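Long-range contacts in alpha-galactosidase 1 (Saccharomyces cerevisiae, PDB 3LRK), which hydrolyses terminal, non-reducing alpha-D-galactose residues from alpha-D-galactosides such as galactose oligosaccharides, galactomannans and galactolipids: residues A[165-170]-A[185-190]; A[213-218]-A[334-339]; A[316-321]-A[348-353]. The protein carries 1 engineered substitution. All coordinates share one frame; numbering follows the deposited sequence.

Overall arrangement
The three contacts illustrate how the chemistry of a contact follows its place in a two-domain glycosidase. Contact 1 is fully buried and lies inside the catalytic TIM barrel, where helix 160-177 meets the loop that follows strand 182-185; apolar touching and one shared water join its halves. Contacts 2 and 3 both run from barrel-side loops to the C-terminal beta sandwich, and their segments alternate along the chain. Contact 2 is a surface contact built on a tyrosine and an arginine chain, whereas contact 3, partly buried, depends on carboxylates that accept hydrogen bonds. Their centres lie about 32 Å apart, so the two domains are joined at two separate places.

Contact 1 (A[165-170]-A[185-190]); sequences HRYKAM and LCNWGQ
Tyr167 turns its ring toward the loop 185-190 because CG stands anti to the carbonyl carbon (chi1 -75°). The backbone of Asn187 aims CB at the phenol, and CG, held between the backbone N and the carbonyl carbon (chi1 89°), then sets where the amide goes, with ND2 reaching a water. The two groups meet obliquely, ring and amide planes 72° apart. At the outer end of the ring, Tyr167 OH lies 3.3 Å from Asn187 CB, and the same methylene also packs against Tyr167 CE1 and CZ. Nearer the helix, the branch point of Leu185 takes over: its CG is 4.0 Å from Tyr167 CD2, with CD1 close behind. The ring is thus met obliquely by a leucine near its root and by an asparagine methylene near its hydroxyl, which is itself hydrogen-bonded elsewhere, to Asp149 O.

The polar link across the two segments is a single water. It donates to Gln190 OE1 at 2.6 Å and accepts from Asn187 ND2 at 3.0 Å, and it takes a further, weak bond from Arg166 NH2. The guanidinium is held chiefly by other partners, among them Gln156 O and Asn150 OD1, and Gln190 OE1 also accepts from Asn150 ND2. Asn187 OD1 pairs with Thr193 OG1, so the amide is gripped at both ends. A type I' turn from Asn187 to Gln190 brings the two amide side chains to the same water.

In this TIM barrel, helix 160-177 packs on the loop leaving the end of strand 182-185. Trp196 of helix 193-196 covers Tyr167, Leu185 and Asn187, and Cys186 touches the nucleophile Asp149 on strand 145-149 and Arg205 on strand 203-205, which places the loop end of the contact beside the active site.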
# COMPACT_ATOMS: atom_id res chain seq x y z
N HIS A 165 16.47 6.78 11.23
CA HIS A 165 17.92 6.87 11.44
C HIS A 165 18.51 8.17 10.86
O HIS A 165 19.41 8.76 11.46
CB HIS A 165 18.63 5.61 10.96
CG HIS A 165 18.54 4.48 11.94
ND1 HIS A 165 19.09 4.54 13.20
CD2 HIS A 165 17.92 3.27 11.86
CE1 HIS A 165 18.84 3.42 13.85
NE2 HIS A 165 18.13 2.63 13.06
N ARG A 166 17.96 8.64 9.74
CA ARG A 166 18.40 9.92 9.14
C ARG A 166 18.09 11.11 10.05
O ARG A 166 18.94 12.00 10.24
CB ARG A 166 17.77 10.11 7.75
CG ARG A 166 18.15 11.44 7.02
CD ARG A 166 17.95 11.35 5.49
NE ARG A 166 16.62 10.84 5.17
CZ ARG A 166 15.52 11.57 5.08
NH1 ARG A 166 15.56 12.91 5.20
NH2 ARG A 166 14.36 10.96 4.86
N TYR A 167 16.88 11.14 10.61
CA TYR A 167 16.49 12.20 11.55
C TYR A 167 17.16 12.09 12.92
O TYR A 167 17.49 13.12 13.53
CB TYR A 167 14.96 12.36 11.61
CG TYR A 167 14.50 13.05 10.36
CD1 TYR A 167 13.89 12.34 9.32
CD2 TYR A 167 14.77 14.41 10.17
CE1 TYR A 167 13.52 12.99 8.13
CE2 TYR A 167 14.41 15.06 9.01
CZ TYR A 167 13.79 14.36 8.00
OH TYR A 167 13.44 15.03 6.86
N LYS A 168 17.39 10.84 13.37
CA LYS A 168 18.19 10.58 14.56
C LYS A 168 19.63 11.06 14.45
O LYS A 168 20.20 11.53 15.44
CB LYS A 168 18.16 9.09 14.96
CG LYS A 168 18.87 8.80 16.29
CD LYS A 168 18.61 7.40 16.80
CE LYS A 168 19.25 7.18 18.17
NZ LYS A 168 20.74 7.00 18.06
N ALA A 169 20.23 10.93 13.26
CA ALA A 169 21.59 11.44 13.04
C ALA A 169 21.73 12.92 13.44
O ALA A 169 22.71 13.28 14.10
CB ALA A 169 22.04 11.22 11.57
N MET A 170 20.76 13.76 13.07
CA MET A 170 20.82 15.18 13.47
C MET A 170 20.41 15.40 14.94
O MET A 170 20.98 16.26 15.61
CB MET A 170 20.00 16.07 12.53
CG MET A 170 20.01 17.57 12.91
SD MET A 170 21.66 18.26 13.00
CE MET A 170 21.93 18.70 11.28
N LEU A 185 11.00 18.48 13.24
CA LEU A 185 11.10 17.67 12.01
C LEU A 185 10.22 18.22 10.90
O LEU A 185 9.10 18.67 11.14
CB LEU A 185 10.69 16.22 12.32
CG LEU A 185 11.75 15.18 12.71
CD1 LEU A 185 12.91 15.70 13.53
CD2 LEU A 185 11.13 13.92 13.33
N CYS A 186 10.73 18.17 9.67
CA CYS A 186 9.94 18.59 8.52
C CYS A 186 10.08 17.54 7.43
O CYS A 186 10.70 17.79 6.40
CB CYS A 186 10.41 19.97 8.01
SG CYS A 186 9.37 20.70 6.70
N ASN A 187 9.51 16.36 7.67
CA ASN A 187 9.49 15.31 6.66
C ASN A 187 8.09 14.97 6.15
O ASN A 187 7.91 13.93 5.51
CB ASN A 187 10.26 14.06 7.13
CG ASN A 187 9.38 13.06 7.88
OD1 ASN A 187 8.52 13.44 8.68
ND2 ASN A 187 9.61 11.77 7.64
N TRP A 188 7.11 15.83 6.44
CA TRP A 188 5.77 15.75 5.85
C TRP A 188 4.97 14.47 6.19
O TRP A 188 4.08 14.05 5.43
CB TRP A 188 5.85 15.90 4.32
CG TRP A 188 6.92 16.85 3.84
CD1 TRP A 188 7.11 18.16 4.24
CD2 TRP A 188 7.92 16.58 2.86
NE1 TRP A 188 8.19 18.70 3.57
CE2 TRP A 188 8.69 17.76 2.71
CE3 TRP A 188 8.24 15.45 2.08
CZ2 TRP A 188 9.77 17.84 1.80
CZ3 TRP A 188 9.31 15.54 1.17
CH2 TRP A 188 10.06 16.72 1.05
N GLY A 189 5.31 13.85 7.32
CA GLY A 189 4.64 12.62 7.78
C GLY A 189 5.17 11.35 7.16
O GLY A 189 4.65 10.25 7.43
N GLN A 190 6.20 11.48 6.33
CA GLN A 190 6.68 10.39 5.48
C GLN A 190 7.20 9.25 6.33
O GLN A 190 7.97 9.48 7.27
CB GLN A 190 7.78 10.91 4.54
CG GLN A 190 8.27 9.95 3.47
CD GLN A 190 9.39 10.57 2.65
OE1 GLN A 190 10.48 10.87 3.17
NE2 GLN A 190 9.14 10.76 1.35
O HOH W 1 11.58 10.82 5.54

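Contact 2 (A[213-218]-A[334-339]); sequences EFTRPD and DTDEYG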
# COMPACT_ATOMS: atom_id res chain seq x y z
N GLU A 213 -5.97 27.96 1.52
CA GLU A 213 -7.20 27.45 0.95
C GLU A 213 -7.84 26.58 2.01
O GLU A 213 -7.16 25.77 2.64
CB GLU A 213 -6.93 26.59 -0.29
CG GLU A 213 -6.45 27.35 -1.52
CD GLU A 213 -7.54 28.19 -2.17
OE1 GLU A 213 -8.74 27.98 -1.86
OE2 GLU A 213 -7.19 29.06 -3.00
N PHE A 214 -9.15 26.73 2.21
CA PHE A 214 -9.80 26.00 3.31
C PHE A 214 -10.11 24.55 2.93
O PHE A 214 -10.01 23.67 3.79
CB PHE A 214 -11.07 26.72 3.77
CG PHE A 214 -11.54 26.29 5.14
CD1 PHE A 214 -10.85 26.68 6.28
CD2 PHE A 214 -12.68 25.49 5.28
CE1 PHE A 214 -11.28 26.30 7.55
CE2 PHE A 214 -13.12 25.10 6.54
CZ PHE A 214 -12.41 25.50 7.68
N THR A 215 -10.47 24.31 1.67
CA THR A 215 -10.91 22.97 1.23
C THR A 215 -10.32 22.51 -0.10
O THR A 215 -10.38 21.32 -0.43
CB THR A 215 -12.46 22.90 1.04
OG1 THR A 215 -12.82 23.57 -0.17
CG2 THR A 215 -13.23 23.50 2.21
N ARG A 216 -9.77 23.43 -0.89
CA ARG A 216 -9.44 23.16 -2.30
C ARG A 216 -8.51 21.95 -2.53
O ARG A 216 -7.36 21.95 -2.09
CB ARG A 216 -8.84 24.42 -2.94
CG ARG A 216 -8.83 24.41 -4.47
CD ARG A 216 -7.95 25.52 -5.05
NE ARG A 216 -8.00 25.54 -6.51
CZ ARG A 216 -7.33 24.72 -7.32
NH1 ARG A 216 -6.52 23.78 -6.83
NH2 ARG A 216 -7.46 24.83 -8.64
N PRO A 217 -9.02 20.90 -3.21
CA PRO A 217 -8.11 19.85 -3.65
C PRO A 217 -7.10 20.42 -4.66
O PRO A 217 -7.43 21.31 -5.45
CB PRO A 217 -9.04 18.83 -4.32
CG PRO A 217 -10.40 19.13 -3.74
CD PRO A 217 -10.41 20.61 -3.60
N ASP A 218 -5.86 19.93 -4.59
CA ASP A 218 -4.79 20.40 -5.44
C ASP A 218 -4.01 19.21 -5.98
O ASP A 218 -3.68 18.29 -5.23
CB ASP A 218 -3.87 21.36 -4.67
CG ASP A 218 -2.98 22.20 -5.59
OD1 ASP A 218 -2.11 21.62 -6.28
OD2 ASP A 218 -3.12 23.44 -5.61
N ASP A 334 -24.34 20.74 1.02
CA ASP A 334 -23.93 22.13 0.85
C ASP A 334 -22.43 22.20 0.59
O ASP A 334 -21.62 22.32 1.51
CB ASP A 334 -24.30 22.94 2.09
CG ASP A 334 -25.79 22.85 2.41
OD1 ASP A 334 -26.60 23.36 1.59
OD2 ASP A 334 -26.13 22.27 3.46
N THR A 335 -22.07 22.12 -0.69
CA THR A 335 -20.67 22.08 -1.10
C THR A 335 -20.24 23.38 -1.76
O THR A 335 -21.06 24.12 -2.31
CB THR A 335 -20.37 20.89 -2.04
OG1 THR A 335 -21.25 20.93 -3.17
CG2 THR A 335 -20.54 19.55 -1.30
N ASP A 336 -18.94 23.67 -1.68
CA ASP A 336 -18.40 24.91 -2.20
C ASP A 336 -18.05 24.77 -3.69
O ASP A 336 -18.36 23.74 -4.31
CB ASP A 336 -17.19 25.36 -1.37
CG ASP A 336 -16.04 24.34 -1.38
OD1 ASP A 336 -15.96 23.48 -2.29
OD2 ASP A 336 -15.20 24.43 -0.46
N GLU A 337 -17.41 25.80 -4.25
CA GLU A 337 -17.00 25.81 -5.66
C GLU A 337 -16.13 24.61 -6.07
O GLU A 337 -16.03 24.28 -7.26
CB GLU A 337 -16.31 27.13 -6.01
CG GLU A 337 -15.10 27.45 -5.12
CD GLU A 337 -14.39 28.74 -5.48
OE1 GLU A 337 -14.01 29.48 -4.54
OE2 GLU A 337 -14.19 29.02 -6.69
N TYR A 338 -15.52 23.95 -5.08
CA TYR A 338 -14.63 22.80 -5.34
C TYR A 338 -15.27 21.46 -5.01
O TYR A 338 -14.59 20.43 -4.98
CB TYR A 338 -13.31 22.97 -4.58
CG TYR A 338 -12.64 24.30 -4.83
CD1 TYR A 338 -12.52 25.24 -3.81
CD2 TYR A 338 -12.16 24.63 -6.10
CE1 TYR A 338 -11.91 26.47 -4.05
CE2 TYR A 338 -11.55 25.85 -6.34
CZ TYR A 338 -11.43 26.77 -5.32
OH TYR A 338 -10.83 27.97 -5.57
N GLY A 339 -16.58 21.47 -4.76
CA GLY A 339 -17.32 20.26 -4.44
C GLY A 339 -17.11 19.74 -3.03
O GLY A 339 -17.50 18.61 -2.72
O HOH W 2 -10.58 29.68 -2.91
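Both faces of the Tyr338 ring are covered by aliphatic carbon: Arg216 CG sits over the centre of one, Glu337 CG over the rim of the other. The arginine approach is a CH-pi contact, with CG 3.5 Å from the ring centroid and only 6° off the normal. Since the Arg216 chain is extended from CG to NE, CD passes on over the phenol end and Tyr338 OH falls at the edge of the guanidinium, whose plane is turned 65° from the ring. At the ring's own edge lie Thr215 OG1 and a water that donates to Glu213 OE1 at 2.7 Å and also bonds Tyr338 OH. Pro217 CD packs against Tyr338 CB.

Beside the ring, Thr215 OG1 donates to the syn lone pair of Asp336 OD2 at 2.5 Å, a short bond. The other oxygen, Asp336 OD1, accepts from Tyr338 N at 2.9 Å in an Asx turn.

Arg216 NH2 reaches Val327 O of a second subunit. The contact joins the barrel loop between strand 203-205 and helix 239-246 to the sandwich hairpin linking strands 325-331 and 342-349. Next to Thr215, Phe214 packs on helices 239-246 and 273-285 and stacks with His460.

Contact 3 (A[316-321]-A[348-353]); sequences NQDSNG and GPLDNG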
# COMPACT_ATOMS: atom_id res chain seq x y z
N ASN A 316 -4.27 25.47 23.45
CA ASN A 316 -3.06 24.94 22.82
C ASN A 316 -1.95 24.72 23.83
O ASN A 316 -1.16 23.79 23.71
CB ASN A 316 -2.57 25.88 21.72
CG ASN A 316 -1.36 25.33 20.97
OD1 ASN A 316 -0.24 25.77 21.20
ND2 ASN A 316 -1.59 24.36 20.10
N GLN A 317 -1.92 25.58 24.84
CA GLN A 317 -0.87 25.60 25.84
C GLN A 317 -1.32 24.97 27.16
O GLN A 317 -0.70 25.19 28.20
CB GLN A 317 -0.38 27.03 26.07
CG GLN A 317 0.28 27.67 24.83
CD GLN A 317 1.59 27.00 24.45
OE1 GLN A 317 2.53 26.96 25.25
NE2 GLN A 317 1.67 26.48 23.23
N ASP A 318 -2.38 24.17 27.10
CA ASP A 318 -2.83 23.40 28.26
C ASP A 318 -1.66 22.57 28.82
O ASP A 318 -0.93 21.93 28.06
CB ASP A 318 -3.98 22.47 27.89
CG ASP A 318 -4.70 21.90 29.11
OD1 ASP A 318 -4.99 22.69 30.04
OD2 ASP A 318 -4.99 20.68 29.14
N SER A 319 -1.47 22.58 30.13
CA SER A 319 -0.39 21.79 30.70
C SER A 319 -0.77 20.31 30.61
O SER A 319 -1.95 19.97 30.61
CB SER A 319 -0.05 22.23 32.13
OG SER A 319 -1.20 22.21 32.94
N ASN A 320 0.23 19.45 30.45
CA ASN A 320 -0.02 18.02 30.23
C ASN A 320 -0.96 17.80 29.03
O ASN A 320 -1.78 16.88 29.02
CB ASN A 320 -0.56 17.35 31.50
CG ASN A 320 0.31 17.63 32.72
OD1 ASN A 320 1.52 17.38 32.70
ND2 ASN A 320 -0.30 18.17 33.78
N GLY A 321 -0.77 18.65 28.02
CA GLY A 321 -1.62 18.75 26.84
C GLY A 321 -1.97 17.47 26.13
O GLY A 321 -1.11 16.62 25.88
N GLY A 348 -12.12 17.24 23.52
CA GLY A 348 -10.88 16.86 24.18
C GLY A 348 -10.80 17.32 25.63
O GLY A 348 -11.35 18.37 25.98
N PRO A 349 -10.10 16.54 26.47
CA PRO A 349 -9.95 16.88 27.88
C PRO A 349 -8.96 18.01 28.10
O PRO A 349 -8.05 18.22 27.28
CB PRO A 349 -9.41 15.59 28.50
CG PRO A 349 -8.70 14.90 27.39
CD PRO A 349 -9.43 15.27 26.13
N LEU A 350 -9.14 18.74 29.20
CA LEU A 350 -8.25 19.81 29.59
C LEU A 350 -7.77 19.54 31.00
O LEU A 350 -8.52 18.96 31.80
CB LEU A 350 -8.95 21.17 29.53
CG LEU A 350 -9.36 21.65 28.13
CD1 LEU A 350 -10.38 22.78 28.22
CD2 LEU A 350 -8.13 22.07 27.30
N ASP A 351 -6.55 19.95 31.30
CA ASP A 351 -5.89 19.55 32.54
C ASP A 351 -6.65 19.89 33.83
O ASP A 351 -6.61 19.12 34.79
CB ASP A 351 -4.48 20.12 32.61
CG ASP A 351 -3.63 19.42 33.65
OD1 ASP A 351 -3.19 20.09 34.60
OD2 ASP A 351 -3.41 18.19 33.51
N ASN A 352 -7.36 21.03 33.84
CA ASN A 352 -8.13 21.44 35.04
C ASN A 352 -9.48 20.74 35.20
O ASN A 352 -10.24 21.02 36.15
CB ASN A 352 -8.30 22.97 35.08
CG ASN A 352 -9.34 23.49 34.08
OD1 ASN A 352 -9.72 22.80 33.13
ND2 ASN A 352 -9.78 24.73 34.29
N GLY A 353 -9.80 19.84 34.26
CA GLY A 353 -11.04 19.09 34.30
C GLY A 353 -12.10 19.57 33.32
O GLY A 353 -13.13 18.92 33.15
O HOH W 3 -5.46 19.32 26.83
O HOH W 4 -6.78 23.42 31.94
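A type II turn from Asp318 to Gly321 faces a type I turn from Leu350 to Gly353, with Ser319 and Asp351 nearest at 6.2 Å between their CA atoms. CG of Asp318 lies anti to its own N (chi1 -166°), which carries the carboxylate to the other turn. There the syn lone pair of OD2 takes Asp351 N at 2.8 Å, and OD1 adds a weak second bond to the same N-H. Leu350 CD2 packs 3.9 Å from Asp318 CG. Two waters extend the grip: one donates to OD1 of Asp318 and accepts from Asn352 N, while another lies between OD2 and Pro349 O.

Asp351 sends its carboxylate back. Asn320 ND2 gives it a nearly straight bond (164°) at 3.1 Å, meeting OD2 from above the carboxylate plane, and Ser319 OG donates weakly to OD1.

With an alanine in place of Asp318, Asp351 N would probably lose its mate across the contact, and the water between OD1 and Asn352 N one of its anchors.

In joining the loop after helix 310-316 to the sandwich, each turn offers a carboxylate to donors of the other. If both carboxylates are ionised, these donors would probably ease the repulsion between them.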